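Local coordinates for protein polymerase X (PDB 2W9M) that probably catalyses template-directed DNA synthesis from deoxyribonucleoside triphosphates in DNA repair, and also carries a C-terminal PHP domain that holds three zinc ions, at residues 437-440 and 441-445; 495-498 and 499-503; 410-414 and 415-419; 459-462 and 463-467. One frame throughout, in Å; residues are numbered along the deposited sequence.

Interaction 1 of 4, residues 437-440 and 441-445; sequences RQTE and RLIRA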
loop_
_atom_site.group_PDB
_atom_site.type_symbol
_atom_site.label_atom_id
_atom_site.label_comp_id
_atom_site.label_asym_id
_atom_site.label_seq_id
_atom_site.Cartn_x
_atom_site.Cartn_y
_atom_site.Cartn_z
ATOM N N ARG A 437 -11.953 22.086 -8.939
ATOM C CA ARG A 437 -11.255 22.679 -7.803
ATOM C C ARG A 437 -10.102 21.797 -7.325
ATOM O O ARG A 437 -9.038 22.294 -6.953
ATOM C CB ARG A 437 -12.232 22.959 -6.659
ATOM C CG ARG A 437 -12.605 24.428 -6.515
ATOM C CD ARG A 437 -11.701 25.116 -5.498
ATOM N NE ARG A 437 -12.342 25.230 -4.188
ATOM C CZ ARG A 437 -11.690 25.228 -3.028
ATOM N NH1 ARG A 437 -10.369 25.095 -3.010
ATOM N NH2 ARG A 437 -12.359 25.345 -1.886
ATOM N N GLN A 438 -10.321 20.486 -7.346
ATOM C CA GLN A 438 -9.325 19.526 -6.890
ATOM C C GLN A 438 -8.127 19.493 -7.834
ATOM O O GLN A 438 -6.977 19.435 -7.395
ATOM C CB GLN A 438 -9.946 18.131 -6.785
ATOM C CG GLN A 438 -9.086 17.126 -6.037
ATOM C CD GLN A 438 -9.185 17.281 -4.534
ATOM O OE1 GLN A 438 -8.323 17.889 -3.903
ATOM N NE2 GLN A 438 -10.249 16.739 -3.951
ATOM N N THR A 439 -8.405 19.521 -9.133
ATOM C CA THR A 439 -7.353 19.535 -10.140
ATOM C C THR A 439 -6.473 20.779 -10.013
ATOM O O THR A 439 -5.244 20.683 -10.040
ATOM C CB THR A 439 -7.942 19.471 -11.562
ATOM O OG1 THR A 439 -8.634 18.229 -11.733
ATOM C CG2 THR A 439 -6.839 19.578 -12.605
ATOM N N GLU A 440 -7.106 21.942 -9.879
ATOM C CA GLU A 440 -6.378 23.198 -9.725
ATOM C C GLU A 440 -5.497 23.154 -8.479
ATOM O O GLU A 440 -4.373 23.649 -8.480
ATOM C CB GLU A 440 -7.354 24.374 -9.640
ATOM C CG GLU A 440 -6.691 25.741 -9.561
ATOM C CD GLU A 440 -7.697 26.873 -9.409
ATOM O OE1 GLU A 440 -7.448 27.783 -8.587
ATOM O OE2 GLU A 440 -8.738 26.852 -10.105
ATOM N N ARG A 441 -6.025 22.543 -7.423
ATOM C CA ARG A 441 -5.314 22.395 -6.159
ATOM C C ARG A 441 -3.994 21.647 -6.333
ATOM O O ARG A 441 -2.944 22.106 -5.886
ATOM C CB ARG A 441 -6.210 21.657 -5.161
ATOM C CG ARG A 441 -5.536 21.209 -3.875
ATOM C CD ARG A 441 -6.461 20.259 -3.124
ATOM N NE ARG A 441 -6.176 20.175 -1.695
ATOM C CZ ARG A 441 -6.785 19.329 -0.870
ATOM N NH1 ARG A 441 -7.703 18.497 -1.339
ATOM N NH2 ARG A 441 -6.482 19.311 0.422
ATOM N N LEU A 442 -4.052 20.498 -6.994
ATOM C CA LEU A 442 -2.875 19.654 -7.163
ATOM C C LEU A 442 -1.883 20.204 -8.191
ATOM O O LEU A 442 -0.669 20.065 -8.020
ATOM C CB LEU A 442 -3.291 18.217 -7.499
ATOM C CG LEU A 442 -3.644 17.389 -6.258
ATOM C CD1 LEU A 442 -4.840 16.500 -6.489
ATOM C CD2 LEU A 442 -2.445 16.576 -5.809
ATOM N N ILE A 443 -2.394 20.828 -9.249
ATOM C CA ILE A 443 -1.533 21.479 -10.232
ATOM C C ILE A 443 -0.708 22.567 -9.556
ATOM O O ILE A 443 0.488 22.711 -9.819
ATOM C CB ILE A 443 -2.340 22.110 -11.371
ATOM C CG1 ILE A 443 -2.928 21.031 -12.272
ATOM C CG2 ILE A 443 -1.460 23.027 -12.196
ATOM C CD1 ILE A 443 -3.787 21.578 -13.377
ATOM N N ARG A 444 -1.363 23.325 -8.682
ATOM C CA ARG A 444 -0.713 24.381 -7.918
ATOM C C ARG A 444 0.396 23.825 -7.023
ATOM O O ARG A 444 1.487 24.390 -6.950
ATOM C CB ARG A 444 -1.752 25.119 -7.072
ATOM C CG ARG A 444 -1.182 25.986 -5.956
ATOM C CD ARG A 444 -1.273 27.461 -6.296
ATOM N NE ARG A 444 -1.900 28.213 -5.212
ATOM C CZ ARG A 444 -1.241 28.978 -4.348
ATOM N NH1 ARG A 444 0.076 29.111 -4.444
ATOM N NH2 ARG A 444 -1.905 29.617 -3.392
ATOM N N ALA A 445 0.118 22.710 -6.355
ATOM C CA ALA A 445 1.077 22.117 -5.425
ATOM C C ALA A 445 2.287 21.494 -6.118
ATOM O O ALA A 445 3.409 21.634 -5.640
ATOM C CB ALA A 445 0.391 21.094 -4.538
#

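Interaction 2 of 4, residues 495-498 and 499-503; sequences LDLD and WREAL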
loop_
_atom_site.group_PDB
_atom_site.type_symbol
_atom_site.label_atom_id
_atom_site.label_comp_id
_atom_site.label_asym_id
_atom_site.label_seq_id
_atom_site.Cartn_x
_atom_site.Cartn_y
_atom_site.Cartn_z
ATOM N N LEU A 495 -1.123 1.395 -3.648
ATOM C CA LEU A 495 -0.666 1.031 -4.988
ATOM C C LEU A 495 -1.088 2.112 -5.979
ATOM O O LEU A 495 -1.807 1.861 -6.947
ATOM C CB LEU A 495 -1.207 -0.343 -5.380
ATOM C CG LEU A 495 -0.838 -1.426 -4.360
ATOM C CD1 LEU A 495 -1.248 -2.803 -4.837
ATOM C CD2 LEU A 495 0.645 -1.388 -4.072
ATOM N N ASP A 496 -0.610 3.322 -5.718
ATOM C CA ASP A 496 -1.094 4.525 -6.371
ATOM C C ASP A 496 0.072 5.500 -6.333
ATOM O O ASP A 496 0.610 5.744 -5.257
ATOM C CB ASP A 496 -2.279 5.058 -5.561
ATOM C CG ASP A 496 -2.707 6.452 -5.971
ATOM O OD1 ASP A 496 -3.296 7.155 -5.118
ATOM O OD2 ASP A 496 -2.469 6.845 -7.134
ATOM N N LEU A 497 0.488 6.066 -7.467
ATOM C CA LEU A 497 -0.144 5.978 -8.791
ATOM C C LEU A 497 -0.430 4.578 -9.348
ATOM O O LEU A 497 0.415 3.685 -9.282
ATOM C CB LEU A 497 0.744 6.725 -9.788
ATOM C CG LEU A 497 0.213 7.009 -11.190
ATOM C CD1 LEU A 497 -0.918 8.031 -11.128
ATOM C CD2 LEU A 497 1.348 7.500 -12.090
ATOM N N ASP A 498 -1.623 4.404 -9.912
ATOM C CA ASP A 498 -2.015 3.136 -10.522
ATOM C C ASP A 498 -1.048 2.762 -11.640
ATOM O O ASP A 498 -0.576 3.635 -12.369
ATOM C CB ASP A 498 -3.439 3.229 -11.074
ATOM C CG ASP A 498 -4.009 1.873 -11.447
ATOM O OD1 ASP A 498 -4.416 1.710 -12.613
ATOM O OD2 ASP A 498 -4.044 0.968 -10.581
ATOM N N TRP A 499 -0.753 1.471 -11.781
ATOM C CA TRP A 499 0.209 1.030 -12.792
ATOM C C TRP A 499 -0.297 1.308 -14.202
ATOM O O TRP A 499 0.491 1.444 -15.133
ATOM C CB TRP A 499 0.582 -0.449 -12.626
ATOM C CG TRP A 499 -0.531 -1.410 -12.919
ATOM C CD1 TRP A 499 -1.378 -1.979 -12.014
ATOM C CD2 TRP A 499 -0.916 -1.923 -14.203
ATOM N NE1 TRP A 499 -2.270 -2.807 -12.651
ATOM C CE2 TRP A 499 -2.007 -2.791 -13.993
ATOM C CE3 TRP A 499 -0.449 -1.727 -15.504
ATOM C CZ2 TRP A 499 -2.634 -3.464 -15.042
ATOM C CZ3 TRP A 499 -1.071 -2.398 -16.539
ATOM C CH2 TRP A 499 -2.153 -3.255 -16.302
ATOM N N ARG A 500 -1.614 1.407 -14.353
ATOM C CA ARG A 500 -2.199 1.704 -15.654
ATOM C C ARG A 500 -1.843 3.108 -16.107
ATOM O O ARG A 500 -1.556 3.328 -17.276
ATOM C CB ARG A 500 -3.716 1.517 -15.625
ATOM C CG ARG A 500 -4.138 0.061 -15.597
ATOM C CD ARG A 500 -5.541 -0.112 -15.053
ATOM N NE ARG A 500 -5.796 -1.503 -14.696
ATOM C CZ ARG A 500 -5.484 -2.039 -13.521
ATOM N NH1 ARG A 500 -4.907 -1.296 -12.584
ATOM N NH2 ARG A 500 -5.746 -3.317 -13.281
ATOM N N GLU A 501 -1.859 4.058 -15.180
ATOM C CA GLU A 501 -1.497 5.435 -15.503
ATOM C C GLU A 501 0.013 5.592 -15.676
ATOM O O GLU A 501 0.468 6.384 -16.499
ATOM C CB GLU A 501 -2.019 6.397 -14.439
ATOM C CG GLU A 501 -3.537 6.405 -14.307
ATOM C CD GLU A 501 -4.240 6.867 -15.575
ATOM O OE1 GLU A 501 -3.557 7.365 -16.497
ATOM O OE2 GLU A 501 -5.480 6.736 -15.647
ATOM N N ALA A 502 0.781 4.829 -14.905
ATOM C CA ALA A 502 2.235 4.799 -15.043
ATOM C C ALA A 502 2.647 4.246 -16.406
ATOM O O ALA A 502 3.615 4.705 -17.004
ATOM C CB ALA A 502 2.855 3.971 -13.930
ATOM N N LEU A 503 1.910 3.248 -16.883
ATOM C CA LEU A 503 2.160 2.662 -18.197
ATOM C C LEU A 503 2.001 3.712 -19.291
ATOM O O LEU A 503 2.794 3.768 -20.225
ATOM C CB LEU A 503 1.210 1.484 -18.454
ATOM C CG LEU A 503 1.349 0.760 -19.796
ATOM C CD1 LEU A 503 2.749 0.198 -19.969
ATOM C CD2 LEU A 503 0.311 -0.342 -19.916
#

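Interaction 3 of 4, residues 410-414 and 415-419; sequences LDFPD and DVLGE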
loop_
_atom_site.group_PDB
_atom_site.type_symbol
_atom_site.label_atom_id
_atom_site.label_comp_id
_atom_site.label_asym_id
_atom_site.label_seq_id
_atom_site.Cartn_x
_atom_site.Cartn_y
_atom_site.Cartn_z
ATOM N N LEU A 410 0.913 25.155 0.334
ATOM C CA LEU A 410 1.575 24.134 1.145
ATOM C C LEU A 410 1.545 24.439 2.647
ATOM O O LEU A 410 1.541 25.598 3.065
ATOM C CB LEU A 410 3.014 23.922 0.664
ATOM C CG LEU A 410 3.262 22.863 -0.415
ATOM C CD1 LEU A 410 2.037 22.637 -1.308
ATOM C CD2 LEU A 410 4.491 23.223 -1.236
ATOM N N ASP A 411 1.533 23.379 3.449
ATOM C CA ASP A 411 1.368 23.483 4.896
ATOM C C ASP A 411 2.538 24.180 5.614
ATOM O O ASP A 411 2.362 24.741 6.694
ATOM C CB ASP A 411 1.125 22.089 5.491
ATOM C CG ASP A 411 0.556 22.138 6.904
ATOM O OD1 ASP A 411 -0.080 23.153 7.265
ATOM O OD2 ASP A 411 0.741 21.153 7.653
ATOM N N PHE A 412 3.726 24.140 5.018
ATOM C CA PHE A 412 4.892 24.817 5.588
ATOM C C PHE A 412 5.306 26.024 4.750
ATOM O O PHE A 412 5.150 26.021 3.531
ATOM C CB PHE A 412 6.081 23.858 5.692
ATOM C CG PHE A 412 5.998 22.899 6.842
ATOM C CD1 PHE A 412 5.552 23.321 8.080
ATOM C CD2 PHE A 412 6.403 21.581 6.690
ATOM C CE1 PHE A 412 5.486 22.444 9.141
ATOM C CE2 PHE A 412 6.346 20.701 7.744
ATOM C CZ PHE A 412 5.885 21.133 8.977
ATOM N N PRO A 413 5.843 27.063 5.406
ATOM C CA PRO A 413 6.353 28.240 4.694
ATOM C C PRO A 413 7.565 27.868 3.840
ATOM O O PRO A 413 8.229 26.871 4.130
ATOM C CB PRO A 413 6.776 29.183 5.830
ATOM C CG PRO A 413 6.056 28.688 7.045
ATOM C CD PRO A 413 5.966 27.206 6.867
ATOM N N ASP A 414 7.851 28.658 2.809
ATOM C CA ASP A 414 8.958 28.365 1.895
ATOM C C ASP A 414 10.314 28.254 2.593
ATOM O O ASP A 414 11.130 27.406 2.236
ATOM C CB ASP A 414 9.036 29.417 0.784
ATOM C CG ASP A 414 7.966 29.232 -0.276
ATOM O OD1 ASP A 414 7.065 28.388 -0.077
ATOM O OD2 ASP A 414 8.026 29.933 -1.309
ATOM N N ASP A 415 10.559 29.117 3.575
ATOM C CA ASP A 415 11.838 29.103 4.281
ATOM C C ASP A 415 12.035 27.807 5.062
ATOM O O ASP A 415 13.151 27.305 5.164
ATOM C CB ASP A 415 11.966 30.309 5.211
ATOM C CG ASP A 415 10.738 30.505 6.078
ATOM O OD1 ASP A 415 10.806 30.167 7.281
ATOM O OD2 ASP A 415 9.706 30.982 5.549
ATOM N N VAL A 416 10.947 27.272 5.610
ATOM C CA VAL A 416 10.994 26.003 6.323
ATOM C C VAL A 416 11.247 24.842 5.364
ATOM O O VAL A 416 12.053 23.958 5.654
ATOM C CB VAL A 416 9.690 25.737 7.094
ATOM C CG1 VAL A 416 9.692 24.326 7.668
ATOM C CG2 VAL A 416 9.505 26.770 8.190
ATOM N N LEU A 417 10.556 24.852 4.226
ATOM C CA LEU A 417 10.752 23.841 3.191
ATOM C C LEU A 417 12.183 23.869 2.669
ATOM O O LEU A 417 12.672 22.881 2.119
ATOM C CB LEU A 417 9.781 24.067 2.024
ATOM C CG LEU A 417 8.288 23.978 2.341
ATOM C CD1 LEU A 417 7.451 24.232 1.096
ATOM C CD2 LEU A 417 7.963 22.625 2.948
ATOM N N GLY A 418 12.846 25.010 2.836
ATOM C CA GLY A 418 14.206 25.189 2.350
ATOM C C GLY A 418 15.262 24.482 3.182
ATOM O O GLY A 418 16.380 24.268 2.716
ATOM N N GLU A 419 14.911 24.123 4.416
ATOM C CA GLU A 419 15.825 23.409 5.304
ATOM C C GLU A 419 15.898 21.922 4.967
ATOM O O GLU A 419 16.828 21.226 5.377
ATOM C CB GLU A 419 15.387 23.556 6.762
ATOM C CG GLU A 419 15.669 24.906 7.393
ATOM C CD GLU A 419 15.616 24.849 8.915
ATOM O OE1 GLU A 419 14.601 25.302 9.497
ATOM O OE2 GLU A 419 16.587 24.341 9.526
#

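Interaction 4 of 4, residues 459-462 and 463-467; sequences GRLL and LRRPG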
loop_
_atom_site.group_PDB
_atom_site.type_symbol
_atom_site.label_atom_id
_atom_site.label_comp_id
_atom_site.label_asym_id
_atom_site.label_seq_id
_atom_site.Cartn_x
_atom_site.Cartn_y
_atom_site.Cartn_z
ATOM N N GLY A 459 -5.228 9.384 -3.792
ATOM C CA GLY A 459 -5.813 9.291 -2.467
ATOM C C GLY A 459 -6.658 8.044 -2.269
ATOM O O GLY A 459 -7.283 7.862 -1.224
ATOM N N ARG A 460 -6.683 7.186 -3.282
ATOM C CA ARG A 460 -7.436 5.938 -3.223
ATOM C C ARG A 460 -6.968 5.030 -2.081
ATOM O O ARG A 460 -5.789 5.018 -1.735
ATOM C CB ARG A 460 -7.296 5.200 -4.557
ATOM C CG ARG A 460 -7.071 3.715 -4.404
ATOM C CD ARG A 460 -5.963 3.221 -5.319
ATOM N NE ARG A 460 -6.483 2.672 -6.566
ATOM C CZ ARG A 460 -5.804 1.839 -7.347
ATOM N NH1 ARG A 460 -4.578 1.461 -7.006
ATOM N NH2 ARG A 460 -6.351 1.380 -8.463
ATOM N N LEU A 461 -7.897 4.275 -1.498
ATOM C CA LEU A 461 -7.557 3.214 -0.551
ATOM C C LEU A 461 -8.264 1.914 -0.927
ATOM O O LEU A 461 -9.463 1.775 -0.713
ATOM C CB LEU A 461 -7.929 3.609 0.879
ATOM C CG LEU A 461 -7.048 4.670 1.539
ATOM C CD1 LEU A 461 -7.446 4.850 2.994
ATOM C CD2 LEU A 461 -5.577 4.297 1.424
ATOM N N LEU A 462 -7.518 0.965 -1.484
ATOM C CA LEU A 462 -8.100 -0.292 -1.949
ATOM C C LEU A 462 -9.020 -0.951 -0.915
ATOM O O LEU A 462 -8.623 -1.169 0.228
ATOM C CB LEU A 462 -7.010 -1.283 -2.371
ATOM C CG LEU A 462 -6.357 -1.134 -3.747
ATOM C CD1 LEU A 462 -7.216 -0.255 -4.634
ATOM C CD2 LEU A 462 -4.953 -0.571 -3.655
ATOM N N LEU A 463 -10.242 -1.270 -1.338
ATOM C CA LEU A 463 -11.220 -1.983 -0.512
ATOM C C LEU A 463 -11.861 -1.122 0.572
ATOM O O LEU A 463 -12.547 -1.644 1.449
ATOM C CB LEU A 463 -10.604 -3.237 0.122
ATOM C CG LEU A 463 -10.033 -4.295 -0.821
ATOM C CD1 LEU A 463 -9.450 -5.453 -0.029
ATOM C CD2 LEU A 463 -11.094 -4.790 -1.783
ATOM N N ARG A 464 -11.643 0.188 0.517
ATOM C CA ARG A 464 -12.209 1.090 1.520
ATOM C C ARG A 464 -12.906 2.305 0.909
ATOM O O ARG A 464 -14.071 2.571 1.198
ATOM C CB ARG A 464 -11.128 1.531 2.513
ATOM C CG ARG A 464 -11.593 2.593 3.505
ATOM C CD ARG A 464 -10.567 2.820 4.609
ATOM N NE ARG A 464 -10.389 1.626 5.425
ATOM C CZ ARG A 464 -11.116 1.347 6.500
ATOM N NH1 ARG A 464 -12.069 2.182 6.891
ATOM N NH2 ARG A 464 -10.893 0.236 7.187
ATOM N N ARG A 465 -12.186 3.044 0.071
ATOM C CA ARG A 465 -12.733 4.227 -0.585
ATOM C C ARG A 465 -11.998 4.497 -1.895
ATOM O O ARG A 465 -10.779 4.370 -1.963
ATOM C CB ARG A 465 -12.592 5.454 0.322
ATOM C CG ARG A 465 -11.141 5.817 0.615
ATOM C CD ARG A 465 -10.865 7.298 0.419
ATOM N NE ARG A 465 -10.701 8.003 1.684
ATOM C CZ ARG A 465 -9.526 8.239 2.260
ATOM N NH1 ARG A 465 -8.404 7.828 1.685
ATOM N NH2 ARG A 465 -9.472 8.893 3.412
ATOM N N PRO A 466 -12.741 4.864 -2.947
ATOM C CA PRO A 466 -12.120 5.312 -4.199
ATOM C C PRO A 466 -11.371 6.624 -3.979
ATOM O O PRO A 466 -11.544 7.256 -2.938
ATOM C CB PRO A 466 -13.327 5.552 -5.112
ATOM C CG PRO A 466 -14.477 5.759 -4.155
ATOM C CD PRO A 466 -14.202 4.762 -3.082
ATOM N N GLY A 467 -10.551 7.026 -4.944
ATOM C CA GLY A 467 -9.835 8.283 -4.847
ATOM C C GLY A 467 -10.768 9.454 -5.075
ATOM O O GLY A 467 -11.909 9.268 -5.503
#

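Interaction 1 of 4, residues 437-440 and 441-445
Q438 and R441 carry the polar contact on one side of helix 435-446. Their side chains lie next to each other and point the same way. R441 NH1 donates to Q438 OE1 at 2.7 Å. The N-H...O angle is 159°, and NH1 lies in the amide carbonyl plane, on a lone pair of OE1. Amide and guanidinium are nearly coplanar, 23° apart. R441 CG is anti to the backbone N (chi1 170°) and the chain runs extended from there, which brings the guanidinium back level with the amide one turn earlier. R441 CD also lies 3.1 Å from Q438 OE1.

Apolar contact lies on a different side of the helix. T439 CG2 meets I443 CD1 at 3.7 Å, and this side packs on A474 and A478 of helix 472-482. T439 OG1 is bonded to D471 N and A435 O.

The backbone bonds are those of a regular alpha-helix. They include I443 N to T439 O at 3.0 Å and L442 N to Q438 O at 3.1 Å.

Further carbonyls surround the R441 guanidinium. NE donates to L405 O, and NH2 to I404 O and S429 O. Q438 NE2 binds N430 O. A leucine in place of R441 would probably leave the carbonyls of I404, L405 and S429 and the amide oxygen of Q438 without these donors. The bonds tie the helix to loops after strands 396-403 and 422-426, beside the zinc ligand H428. The buried charge is thus met here by neutral carbonyl and amide oxygens, which probably fix the guanidinium in place.

Interaction 2 of 4, residues 495-498 and 499-503
R500 folds back over D498, the residue that caps helix 499-505, and its side chain can be followed outward. R500 CB sits 3.1 Å from D498 OD1. R500 CG meets the same oxygen, D498 OD1, at 3.4 Å and also lies over one face of the W499 ring, toward its rim. R500 CD is 3.2 Å from D498 OD1. The chain is extended from CG to NE, and the last turn (chi4 86°) sets the guanidinium across it. W499 CZ2 then lies over the centre of one face of the R500 guanidinium, 3.5 Å above its plane. At the tip, R500 NH1 forms a salt bridge with D498 OD1 at 3.0 Å. The bond is straight (165°), lies near the guanidinium plane and uses the syn lone pair of OD1. Carboxylate and guanidinium are almost coplanar. R500 NH2 goes on to a salt bridge with E193, which joins the helix to the region leading into strand 194-203.

D498 OD1 also accepts a weak capping bond from R500 N. D498 O takes A502 N at 3.1 Å, the first regular bond of the helix. L497 CD1 packs on E501 CB at 3.9 Å, and L497 CD2 reaches A502 CB at 4.3 Å.

D498 OD2 has a second arginine partner, R460. The carboxylate thus does two jobs: it caps a helix start and sits between two arginines. Its negative charge is probably well balanced there.

Interaction 3 of 4, residues 410-414 and 415-419
V416 sets CG1 over one face of the F412 ring, 4.0 Å from F412 CG. L417 touches the same phenylalanine from another direction. L417 CD2 is 3.5 Å from F412 CB and stands at the ring edge. With V416 CG1 anti to the backbone N (chi1 172°), CG2 stands beside that N and turns to the proline, leaving CG1 for the ring. V416 CG2 packs on P413 CD at 3.8 Å. The other methyl of L417, CD1, meets L410 CD2 at 3.9 Å, where the two side chains cross at about a right angle. One leucine therefore bridges two residues of the incoming loop.

The backbone starts the short helix 414-417. P413 holds the N-cap position, and its carbonyl serves the first turn. L417 N donates to P413 O at 3.1 Å with an N-H...O angle of 167°. V416 N makes a weak bond to the same oxygen. G418 N binds D414 O, also weakly.

The polar end of D414 is held by H448, whose NE2 donates to D414 OD1. The F412 side chain is about 8 Å from those of the zinc ligands H364 and E401.

The turn lies on the connection between strand 396-403 and its parallel neighbour 422-426. On the strand side, L410 and L417 rest on V402, and F412 on S400. Helix 376-391 packs against P413 through I376, and against V416 through I376 and L379. L410 also touches A445 of helix 435-446.

Interaction 4 of 4, residues 459-462 and 463-467
A tight hairpin-like turn with a classic beta bulge joins 459-462 to 463-467, in the loop that follows the zinc ligand H456. L461 and R465 form a single antiparallel hydrogen-bonded pair. L461 N donates to R465 O at 2.9 Å, nearly straight at 167°. In return, L461 O takes two donors, R464 N at 3.0 Å and R465 N at 3.1 Å. Both residues thus face L461, which makes the bulge.

The R465 side chain doubles back along the turn. Its CG stands between the backbone N and the carbonyl carbon (chi1 63°), and R465 CG touches L461 CB at 3.9 Å. The chain then bends twice. R465 NH1 comes within 3.4 Å of L461 CD1 and makes a weak bond to G459 O at 3.1 Å. A serine in place of R465 would probably leave the G459 carbonyl without this donor and strip a cover from the L461 methyl.

The charged ends of R460 and R464 lead away from the turn. L462 CD1 lies over one face of the R460 guanidinium, toward its rim, and R460 NH1 donates to R494 O. R464 CD approaches L461 CD1 at 4.1 Å, and R464 NH2 forms a salt bridge with D98 near the end of helix 94-99. The backbone of L462 is bonded to A493.

Two donors from consecutive residues on one carbonyl are the mark of a classic bulge, which here closes a short loop between the zinc site and the N-terminal helices.

Overall arrangement
All four contacts are local and lie in the zinc-bearing PHP domain, around its seven-stranded parallel sheet. Interactions 2 and 4 lie nearest the centre of the chain, and they touch through the salt bridge of D498 with R460. Interactions 1 and 3 lie farther out and meet where A445 packs on L410. All four are partly buried; interaction 2 has no fully exposed residue in contact, whereas the other three each have some. Interaction 1 sits within a regular helix, and interactions 2 and 3 start one. Interaction 4 is a turn without a helix. Interactions 2 and 4 are rich in charge, interaction 1 has a buried arginine met by neutral oxygens, and interaction 3 is mainly apolar.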